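Local coordinates for protein gamma-glutamyl-gamma-aminobutyrate hydrolase PuuD (Escherichia coli, PDB 6VTV) that hydrolyses the gamma-glutamyl linkage of gamma-glutamyl-gamma-aminobutyrate, releasing glutamate and 4-aminobutanoate in the last step of putrescine degradation, at residues Q29-E33 with K34-A38; A102-N105 with A106-R110; I47-P50 with H51-E55; S57-E60 with Q61-K65. One frame throughout, in Å; residues are numbered along the deposited sequence.

Interaction 1: Q29-E33 with K34-A38; sequences QTLQE and KYLNA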
loop_
_atom_site.group_PDB
_atom_site.type_symbol
_atom_site.label_atom_id
_atom_site.label_comp_id
_atom_site.label_asym_id
_atom_site.label_seq_id
_atom_site.Cartn_x
_atom_site.Cartn_y
_atom_site.Cartn_z
ATOM N N GLN B 29 -2.316 -5.311 -5.090
ATOM C CA GLN B 29 -2.517 -3.876 -4.957
ATOM C C GLN B 29 -1.160 -3.186 -5.002
ATOM O O GLN B 29 -0.232 -3.581 -4.288
ATOM C CB GLN B 29 -3.245 -3.552 -3.653
ATOM C CG GLN B 29 -4.630 -4.170 -3.555
ATOM C CD GLN B 29 -5.680 -3.346 -4.275
ATOM O OE1 GLN B 29 -5.946 -2.202 -3.906
ATOM N NE2 GLN B 29 -6.284 -3.926 -5.307
ATOM N N THR B 30 -1.042 -2.163 -5.847
ATOM C CA THR B 30 0.247 -1.551 -6.137
ATOM C C THR B 30 0.192 -0.044 -5.925
ATOM O O THR B 30 -0.871 0.580 -5.977
ATOM C CB THR B 30 0.697 -1.842 -7.576
ATOM O OG1 THR B 30 -0.126 -1.111 -8.492
ATOM C CG2 THR B 30 0.598 -3.331 -7.883
ATOM N N LEU B 31 1.370 0.531 -5.695
ATOM C CA LEU B 31 1.531 1.975 -5.577
ATOM C C LEU B 31 2.951 2.324 -5.992
ATOM O O LEU B 31 3.907 1.908 -5.330
ATOM C CB LEU B 31 1.253 2.452 -4.152
ATOM C CG LEU B 31 1.470 3.943 -3.889
ATOM C CD1 LEU B 31 0.676 4.785 -4.876
ATOM C CD2 LEU B 31 1.089 4.281 -2.460
ATOM N N GLN B 32 3.087 3.075 -7.084
ATOM C CA GLN B 32 4.409 3.433 -7.577
ATOM C C GLN B 32 5.147 4.295 -6.560
ATOM O O GLN B 32 4.558 5.167 -5.914
ATOM C CB GLN B 32 4.296 4.164 -8.915
ATOM C CG GLN B 32 3.988 3.249 -10.091
ATOM C CD GLN B 32 4.009 3.981 -11.416
ATOM O OE1 GLN B 32 3.877 5.203 -11.462
ATOM N NE2 GLN B 32 4.172 3.237 -12.504
ATOM N N GLU B 33 6.450 4.039 -6.418
ATOM C CA GLU B 33 7.233 4.713 -5.388
ATOM C C GLU B 33 7.355 6.211 -5.646
ATOM O O GLU B 33 7.470 6.989 -4.691
ATOM C CB GLU B 33 8.621 4.079 -5.280
ATOM C CG GLU B 33 8.624 2.713 -4.612
ATOM C CD GLU B 33 10.011 2.264 -4.187
ATOM O OE1 GLU B 33 10.984 3.010 -4.430
ATOM O OE2 GLU B 33 10.125 1.162 -3.612
ATOM N N LYS B 34 7.332 6.639 -6.911
ATOM C CA LYS B 34 7.507 8.062 -7.188
ATOM C C LYS B 34 6.349 8.890 -6.644
ATOM O O LYS B 34 6.547 10.049 -6.264
ATOM C CB LYS B 34 7.689 8.304 -8.688
ATOM C CG LYS B 34 6.588 7.770 -9.592
ATOM C CD LYS B 34 6.845 8.230 -11.024
ATOM C CE LYS B 34 6.048 7.431 -12.047
ATOM N NZ LYS B 34 4.612 7.828 -12.092
ATOM N N TYR B 35 5.142 8.321 -6.582
ATOM C CA TYR B 35 4.052 9.013 -5.903
ATOM C C TYR B 35 4.320 9.111 -4.407
ATOM O O TYR B 35 3.974 10.112 -3.770
ATOM C CB TYR B 35 2.726 8.300 -6.168
ATOM C CG TYR B 35 2.291 8.357 -7.613
ATOM C CD1 TYR B 35 1.753 9.519 -8.151
ATOM C CD2 TYR B 35 2.434 7.255 -8.444
ATOM C CE1 TYR B 35 1.356 9.577 -9.473
ATOM C CE2 TYR B 35 2.044 7.304 -9.768
ATOM C CZ TYR B 35 1.508 8.467 -10.278
ATOM O OH TYR B 35 1.119 8.518 -11.595
ATOM N N LEU B 36 4.957 8.084 -3.838
ATOM C CA LEU B 36 5.269 8.089 -2.414
ATOM C C LEU B 36 6.393 9.062 -2.095
ATOM O O LEU B 36 6.325 9.792 -1.098
ATOM C CB LEU B 36 5.647 6.679 -1.962
ATOM C CG LEU B 36 4.475 5.712 -1.837
ATOM C CD1 LEU B 36 4.967 4.277 -1.805
ATOM C CD2 LEU B 36 3.676 6.042 -0.593
ATOM N N ASN B 37 7.440 9.082 -2.926
ATOM C CA ASN B 37 8.590 9.940 -2.663
ATOM C C ASN B 37 8.190 11.411 -2.627
ATOM O O ASN B 37 8.730 12.189 -1.832
ATOM C CB ASN B 37 9.669 9.708 -3.721
ATOM C CG ASN B 37 10.136 8.266 -3.776
ATOM O OD1 ASN B 37 10.137 7.562 -2.766
ATOM N ND2 ASN B 37 10.534 7.819 -4.961
ATOM N N ALA B 38 7.243 11.807 -3.479
ATOM C CA ALA B 38 6.837 13.208 -3.533
ATOM C C ALA B 38 6.111 13.627 -2.260
ATOM O O ALA B 38 6.315 14.739 -1.761
ATOM C CB ALA B 38 5.960 13.453 -4.759
HETATM O O HOH W 1 1.417 6.412 -13.265
HETATM O O HOH W 2 12.138 5.061 -5.694
HETATM O O HOH W 3 11.357 4.918 -1.939
#
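Lys34 NZ donates to Gln32 OE1 at 2.8 Å. The two side chains run alongside each other, and the ammonium stands 20° from the plane of the amide carbonyl. Lys34 CG sits between its own backbone N and carbonyl carbon (chi1 56°), and a bend at chi4 turns NZ onto the amide. A water joins the same OE1 to Tyr35 OH, lying at the edge of the phenol ring in its plane; Gln32 CB touches that ring at CD2, 3.6 Å away.

Among backbone bonds, Asn37 N reaches Glu33 O at 2.7 Å and opens the helix behind Gln32, its N-cap residue. Two further waters bridge Glu33 OE1 to the Asn37 amide, one accepting from ND2 and one donating to OD1, while Glu33 OE2 is bonded to Gln29 NE2 of the second subunit.

The apolar part is Leu31 CD2 against Leu36 CD2, 3.6 Å apart.

Lys34 NZ also forms a salt bridge with Glu228, a predicted active-site residue, and bonds to Tyr157 OH; Tyr35 packs on His226. Gln32 thus probably acts as a second-shell group, helping to hold the lysine beside the predicted Cys-His-Glu triad.

Interaction 2: A102-N105 with A106-R110; sequences AIIN and AALER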
loop_
_atom_site.group_PDB
_atom_site.type_symbol
_atom_site.label_atom_id
_atom_site.label_comp_id
_atom_site.label_asym_id
_atom_site.label_seq_id
_atom_site.Cartn_x
_atom_site.Cartn_y
_atom_site.Cartn_z
ATOM N N ALA B 102 -15.871 6.522 -4.006
ATOM C CA ALA B 102 -16.363 6.559 -2.634
ATOM C C ALA B 102 -15.551 7.527 -1.780
ATOM O O ALA B 102 -16.114 8.313 -1.010
ATOM C CB ALA B 102 -16.341 5.155 -2.029
ATOM N N ILE B 103 -14.223 7.490 -1.908
ATOM C CA ILE B 103 -13.398 8.307 -1.027
ATOM C C ILE B 103 -13.404 9.775 -1.451
ATOM O O ILE B 103 -13.205 10.661 -0.613
ATOM C CB ILE B 103 -11.971 7.736 -0.949
ATOM C CG1 ILE B 103 -11.289 8.194 0.342
ATOM C CG2 ILE B 103 -11.151 8.132 -2.170
ATOM C CD1 ILE B 103 -10.118 7.335 0.750
ATOM N N ILE B 104 -13.641 10.066 -2.733
ATOM C CA ILE B 104 -13.772 11.459 -3.154
ATOM C C ILE B 104 -15.036 12.072 -2.563
ATOM O O ILE B 104 -14.993 13.131 -1.928
ATOM C CB ILE B 104 -13.763 11.570 -4.690
ATOM C CG1 ILE B 104 -12.372 11.283 -5.255
ATOM C CG2 ILE B 104 -14.228 12.953 -5.125
ATOM C CD1 ILE B 104 -12.366 11.099 -6.760
ATOM N N ASN B 105 -16.179 11.407 -2.762
ATOM C CA ASN B 105 -17.447 11.916 -2.243
ATOM C C ASN B 105 -17.395 12.098 -0.733
ATOM O O ASN B 105 -17.920 13.082 -0.198
ATOM C CB ASN B 105 -18.583 10.965 -2.619
ATOM C CG ASN B 105 -18.967 11.062 -4.080
ATOM O OD1 ASN B 105 -19.168 12.154 -4.611
ATOM N ND2 ASN B 105 -19.068 9.915 -4.740
ATOM N N ALA B 106 -16.770 11.155 -0.028
ATOM C CA ALA B 106 -16.664 11.267 1.421
ATOM C C ALA B 106 -15.756 12.422 1.822
ATOM O O ALA B 106 -16.079 13.182 2.742
ATOM C CB ALA B 106 -16.157 9.952 2.008
ATOM N N ALA B 107 -14.620 12.578 1.138
ATOM C CA ALA B 107 -13.695 13.652 1.485
ATOM C C ALA B 107 -14.259 15.023 1.135
ATOM O O ALA B 107 -13.901 16.019 1.774
ATOM C CB ALA B 107 -12.351 13.440 0.789
ATOM N N LEU B 108 -15.133 15.103 0.128
ATOM C CA LEU B 108 -15.713 16.393 -0.227
ATOM C C LEU B 108 -16.736 16.844 0.804
ATOM O O LEU B 108 -16.865 18.048 1.063
ATOM C CB LEU B 108 -16.344 16.326 -1.617
ATOM C CG LEU B 108 -15.366 16.200 -2.788
ATOM C CD1 LEU B 108 -16.103 16.256 -4.117
ATOM C CD2 LEU B 108 -14.299 17.282 -2.717
ATOM N N GLU B 109 -17.461 15.901 1.408
ATOM C CA GLU B 109 -18.383 16.253 2.476
ATOM C C GLU B 109 -17.649 16.570 3.772
ATOM O O GLU B 109 -18.055 17.480 4.502
ATOM C CB GLU B 109 -19.387 15.119 2.695
ATOM C CG GLU B 109 -20.248 15.306 3.923
ATOM C CD GLU B 109 -21.321 14.249 4.036
ATOM O OE1 GLU B 109 -21.909 13.887 2.993
ATOM O OE2 GLU B 109 -21.587 13.789 5.163
ATOM N N ARG B 110 -16.575 15.841 4.071
ATOM C CA ARG B 110 -15.785 16.075 5.273
ATOM C C ARG B 110 -14.748 17.177 5.101
ATOM O O ARG B 110 -14.012 17.463 6.052
ATOM C CB ARG B 110 -15.088 14.780 5.703
ATOM C CG ARG B 110 -16.033 13.607 5.890
ATOM C CD ARG B 110 -15.333 12.416 6.517
ATOM N NE ARG B 110 -16.272 11.338 6.812
ATOM C CZ ARG B 110 -16.260 10.627 7.934
ATOM N NH1 ARG B 110 -15.356 10.882 8.870
ATOM N NH2 ARG B 110 -17.151 9.664 8.123
#
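Ala102 to Glu109 form the last turns of an alpha-helix, with i to i+4 bonds handing the chain from one segment to the next. Ala106 N donates to Ala102 O at 3.1 Å, and Ala107 N to Ile103 O at 3.0 Å with the donor 38° out of the carbonyl plane. Leu108 N meets Ile104 O almost head-on, the C=O...N angle being 164°. Glu109 N to Asn105 O is longer, at 3.3 Å. Helix 94-109 packs against the central sheet of this class I glutamine amidotransferase-like alpha/beta fold, and the residues facing inward are apolar.

Ile104 and Leu108, one turn apart, lie side by side and point the same way. The meeting is between branches: Ile104 CG2, anti to the backbone N while CG1 lies beside it (chi1 -71°), touches Leu108 CD1 at 3.9 Å. Past this pair, Ile104 packs on Leu71 and on Leu124 of helix 119-127, while Leu108 reaches Ile114 of strand 114-117.

Ala107 CB packs on Ile69 and Ile114, and Ala106 CB on Leu63. Each methyl also lies close to a carbonyl oxygen of the preceding turn, Ala106 CB to Ala102 O and Ala107 CB to Ile103 O. Leu108 does the same with its branch point: CG lies 3.2 Å from Ile104 O, the oxygen that accepts the bond from its own backbone N.

Interaction 3: I47-P50 with H51-E55; sequences IALP and HALAE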
loop_
_atom_site.group_PDB
_atom_site.type_symbol
_atom_site.label_atom_id
_atom_site.label_comp_id
_atom_site.label_asym_id
_atom_site.label_seq_id
_atom_site.Cartn_x
_atom_site.Cartn_y
_atom_site.Cartn_z
ATOM N N ILE B 47 -0.030 6.418 3.727
ATOM C CA ILE B 47 -0.468 5.043 3.930
ATOM C C ILE B 47 -1.289 4.639 2.713
ATOM O O ILE B 47 -2.153 5.398 2.260
ATOM C CB ILE B 47 -1.276 4.869 5.232
ATOM C CG1 ILE B 47 -2.456 5.842 5.285
ATOM C CG2 ILE B 47 -0.377 5.057 6.448
ATOM C CD1 ILE B 47 -3.462 5.510 6.367
ATOM N N ALA B 48 -0.999 3.463 2.168
ATOM C CA ALA B 48 -1.644 3.007 0.945
ATOM C C ALA B 48 -2.964 2.320 1.268
ATOM O O ALA B 48 -3.054 1.529 2.212
ATOM C CB ALA B 48 -0.725 2.063 0.170
ATOM N N LEU B 49 -3.986 2.625 0.471
ATOM C CA LEU B 49 -5.343 2.159 0.736
ATOM C C LEU B 49 -5.749 1.096 -0.274
ATOM O O LEU B 49 -5.916 1.409 -1.463
ATOM C CB LEU B 49 -6.322 3.333 0.693
ATOM C CG LEU B 49 -5.926 4.564 1.510
ATOM C CD1 LEU B 49 -6.904 5.705 1.271
ATOM C CD2 LEU B 49 -5.837 4.225 2.990
ATOM N N PRO B 50 -5.926 -0.157 0.141
ATOM C CA PRO B 50 -6.398 -1.187 -0.791
ATOM C C PRO B 50 -7.853 -0.973 -1.180
ATOM O O PRO B 50 -8.624 -0.299 -0.492
ATOM C CB PRO B 50 -6.226 -2.495 -0.008
ATOM C CG PRO B 50 -5.405 -2.149 1.197
ATOM C CD PRO B 50 -5.630 -0.703 1.473
ATOM N N HIS B 51 -8.226 -1.588 -2.307
ATOM C CA HIS B 51 -9.567 -1.425 -2.856
ATOM C C HIS B 51 -10.645 -2.005 -1.952
ATOM O O HIS B 51 -11.800 -1.572 -2.030
ATOM C CB HIS B 51 -9.649 -2.074 -4.240
ATOM C CG HIS B 51 -8.764 -1.431 -5.261
ATOM N ND1 HIS B 51 -8.522 -1.992 -6.496
ATOM C CD2 HIS B 51 -8.060 -0.274 -5.230
ATOM C CE1 HIS B 51 -7.708 -1.210 -7.182
ATOM N NE2 HIS B 51 -7.411 -0.161 -6.437
ATOM N N ALA B 52 -10.299 -2.972 -1.097
ATOM C CA ALA B 52 -11.284 -3.536 -0.181
ATOM C C ALA B 52 -11.800 -2.508 0.816
ATOM O O ALA B 52 -12.887 -2.693 1.376
ATOM C CB ALA B 52 -10.690 -4.732 0.564
ATOM N N LEU B 53 -11.049 -1.429 1.047
ATOM C CA LEU B 53 -11.484 -0.379 1.958
ATOM C C LEU B 53 -12.654 0.427 1.414
ATOM O O LEU B 53 -13.217 1.240 2.154
ATOM C CB LEU B 53 -10.314 0.553 2.272
ATOM C CG LEU B 53 -9.146 -0.117 2.994
ATOM C CD1 LEU B 53 -8.126 0.917 3.431
ATOM C CD2 LEU B 53 -9.648 -0.919 4.183
ATOM N N ALA B 54 -13.031 0.224 0.148
ATOM C CA ALA B 54 -14.209 0.888 -0.395
ATOM C C ALA B 54 -15.487 0.435 0.295
ATOM O O ALA B 54 -16.530 1.077 0.123
ATOM C CB ALA B 54 -14.311 0.635 -1.899
ATOM N N GLU B 55 -15.432 -0.654 1.054
ATOM C CA GLU B 55 -16.578 -1.085 1.837
ATOM C C GLU B 55 -16.992 0.038 2.785
ATOM O O GLU B 55 -16.142 0.575 3.510
ATOM C CB GLU B 55 -16.235 -2.357 2.614
ATOM C CG GLU B 55 -17.423 -3.252 2.922
ATOM C CD GLU B 55 -18.326 -2.669 3.986
ATOM O OE1 GLU B 55 -17.795 -2.109 4.967
ATOM O OE2 GLU B 55 -19.563 -2.767 3.843
#
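Leu53 folds back over Pro50, and its side chain can be traced outward atom by atom. CB lies 3.3 Å from Pro50 O, the oxygen that also receives the backbone N of Leu53. CG keeps to that carbonyl as well and begins to meet the proline ring, with Pro50 CD 3.9 Å away. CD1 completes the approach: it sits 3.6 Å from Pro50 CD and 4.0 Å from Leu49 CD2. The first torsion, with CG turned away from the carbonyl carbon (chi1 -63°), sends the chain back toward the strand end. There it meets Leu49 at about a right angle, and the one methyl touches both the Leu49 branch and the CD of the proline ring.

The turn itself is a short 3-10 segment, 51-54, joining strand 45-49 to helix 56-62 in the alpha/beta fold. Leu53 N donates to Pro50 O at 3.1 Å, with the donor 49° out of the carbonyl plane, and Ala54 N then reaches His51 O, the i to i+3 spacing of a 3-10 helix. Proline has no backbone N-H to give, and here its carbonyl starts the turn.

His51 leaves in another direction: its NE2 bonds to Met18 O and its backbone N to Gln29 OE1, pinning the turn to strands 13-23 and 26-32. Pro50 packs on Leu36 of the second subunit, and Leu53 on Leu45 of that chain.

Interaction 4: S57-E60 with Q61-K65; sequences SLLE and QLLPK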
loop_
_atom_site.group_PDB
_atom_site.type_symbol
_atom_site.label_atom_id
_atom_site.label_comp_id
_atom_site.label_asym_id
_atom_site.label_seq_id
_atom_site.Cartn_x
_atom_site.Cartn_y
_atom_site.Cartn_z
ATOM N N SER B 57 -18.521 0.443 5.703
ATOM C CA SER B 57 -18.252 0.383 7.137
ATOM C C SER B 57 -16.767 0.534 7.442
ATOM O O SER B 57 -16.404 1.101 8.478
ATOM C CB SER B 57 -18.787 -0.924 7.726
ATOM O OG SER B 57 -18.020 -2.034 7.296
ATOM N N LEU B 58 -15.897 0.043 6.557
ATOM C CA LEU B 58 -14.463 0.218 6.760
ATOM C C LEU B 58 -14.017 1.632 6.407
ATOM O O LEU B 58 -13.160 2.203 7.090
ATOM C CB LEU B 58 -13.684 -0.804 5.931
ATOM C CG LEU B 58 -13.982 -2.280 6.192
ATOM C CD1 LEU B 58 -13.047 -3.154 5.376
ATOM C CD2 LEU B 58 -13.863 -2.602 7.673
ATOM N N LEU B 59 -14.585 2.207 5.345
ATOM C CA LEU B 59 -14.197 3.552 4.933
ATOM C C LEU B 59 -14.557 4.583 5.995
ATOM O O LEU B 59 -13.766 5.489 6.284
ATOM C CB LEU B 59 -14.859 3.902 3.600
ATOM C CG LEU B 59 -14.293 5.110 2.850
ATOM C CD1 LEU B 59 -12.878 4.833 2.375
ATOM C CD2 LEU B 59 -15.195 5.486 1.684
ATOM N N GLU B 60 -15.747 4.461 6.591
ATOM C CA GLU B 60 -16.166 5.416 7.613
ATOM C C GLU B 60 -15.257 5.372 8.834
ATOM O O GLU B 60 -15.049 6.399 9.490
ATOM C CB GLU B 60 -17.614 5.149 8.021
ATOM C CG GLU B 60 -18.640 5.523 6.963
ATOM C CD GLU B 60 -18.916 7.014 6.918
ATOM O OE1 GLU B 60 -18.371 7.693 6.023
ATOM O OE2 GLU B 60 -19.678 7.506 7.777
ATOM N N GLN B 61 -14.709 4.198 9.158
ATOM C CA GLN B 61 -13.806 4.099 10.299
ATOM C C GLN B 61 -12.442 4.707 9.996
ATOM O O GLN B 61 -11.767 5.195 10.909
ATOM C CB GLN B 61 -13.645 2.638 10.718
ATOM C CG GLN B 61 -14.887 2.014 11.330
ATOM C CD GLN B 61 -14.712 0.533 11.599
ATOM O OE1 GLN B 61 -14.069 0.141 12.572
ATOM N NE2 GLN B 61 -15.282 -0.298 10.735
ATOM N N LEU B 62 -12.024 4.693 8.732
ATOM C CA LEU B 62 -10.686 5.135 8.359
ATOM C C LEU B 62 -10.604 6.641 8.130
ATOM O O LEU B 62 -9.589 7.261 8.468
ATOM C CB LEU B 62 -10.225 4.396 7.099
ATOM C CG LEU B 62 -8.804 4.695 6.610
ATOM C CD1 LEU B 62 -7.807 4.668 7.762
ATOM C CD2 LEU B 62 -8.401 3.722 5.526
ATOM N N LEU B 63 -11.651 7.238 7.561
ATOM C CA LEU B 63 -11.615 8.657 7.209
ATOM C C LEU B 63 -11.201 9.586 8.347
ATOM O O LEU B 63 -10.415 10.512 8.086
ATOM C CB LEU B 63 -12.981 9.076 6.648
ATOM C CG LEU B 63 -13.326 8.509 5.272
ATOM C CD1 LEU B 63 -14.806 8.683 5.002
ATOM C CD2 LEU B 63 -12.492 9.169 4.180
ATOM N N PRO B 64 -11.668 9.423 9.593
ATOM C CA PRO B 64 -11.203 10.324 10.662
ATOM C C PRO B 64 -9.703 10.281 10.893
ATOM O O PRO B 64 -9.152 11.234 11.459
ATOM C CB PRO B 64 -11.968 9.829 11.898
ATOM C CG PRO B 64 -13.175 9.170 11.350
ATOM C CD PRO B 64 -12.731 8.523 10.076
ATOM N N LYS B 65 -9.025 9.217 10.475
ATOM C CA LYS B 65 -7.586 9.087 10.659
ATOM C C LYS B 65 -6.785 9.606 9.473
ATOM O O LYS B 65 -5.550 9.593 9.524
ATOM C CB LYS B 65 -7.230 7.623 10.936
ATOM C CG LYS B 65 -7.747 7.129 12.279
ATOM C CD LYS B 65 -7.893 5.618 12.316
ATOM C CE LYS B 65 -8.401 5.159 13.674
ATOM N NZ LYS B 65 -8.828 3.733 13.663
#
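Gln61 NE2 reaches back one turn to Ser57 O at 2.9 Å, a nearly straight bond with an N-H...O angle of 165°. The acceptor lies in the plane of the glutamine amide, yet the nitrogen stands 53° out of the plane of the serine carbonyl. With CG beside the backbone N (chi1 -69°), the side chain runs back along the helix, and Leu58 CD2 touches NE2 from across.

On another side of the helix, Leu63 CD1 is 4.2 Å from Leu59 CG and 3.8 Å from Glu60 OE1. Leu63 N bonds to Leu59 O at 3.0 Å. Leu62 N divides weakly between Leu58 O and Leu59 O, and Pro64 CD lies 3.2 Å from Glu60 O, where no N-H is available.

Further out, Gln61 OE1 accepts from Asn11 N of the second subunit; with both ends of the amide bonded, its rotation is probably fixed. Glu60 OE1 forms a salt bridge with Arg110, while Leu59 and Leu63 pack on Ile103. At the other end, Glu55 OE1 caps Leu58 N and bonds to Ser57 OG.

Alpha-helical bonding passing into a 3-10 turn, residues 63-65, is the pattern here, in a helix of the alpha/beta fold that packs on helix 94-109 and the second subunit.

The four contacts follow one another along the chain as 29-38, 47-55, 57-65 and 102-110; none nests or crosses. Interaction 1 joins strand 26-32 to helix 33-42, and interaction 3 turns strand 45-49 toward helix 56-62. Besides the polar link already described, they meet where Leu31 CD2 lies 3.9 Å from Ala48 CB. Interaction 4 finishes that helix and packs on interaction 3 through Leu62 CD2, 3.5 Å from Leu53 CD1. Interaction 2, at the end of helix 94-109, touches both: Ile103 meets Leu49, and Arg110 NH1 lies 3.7 Å from Pro64 CG. Interactions 1, 3 and 4 also face the second subunit, whereas interaction 2 stays within its own chain.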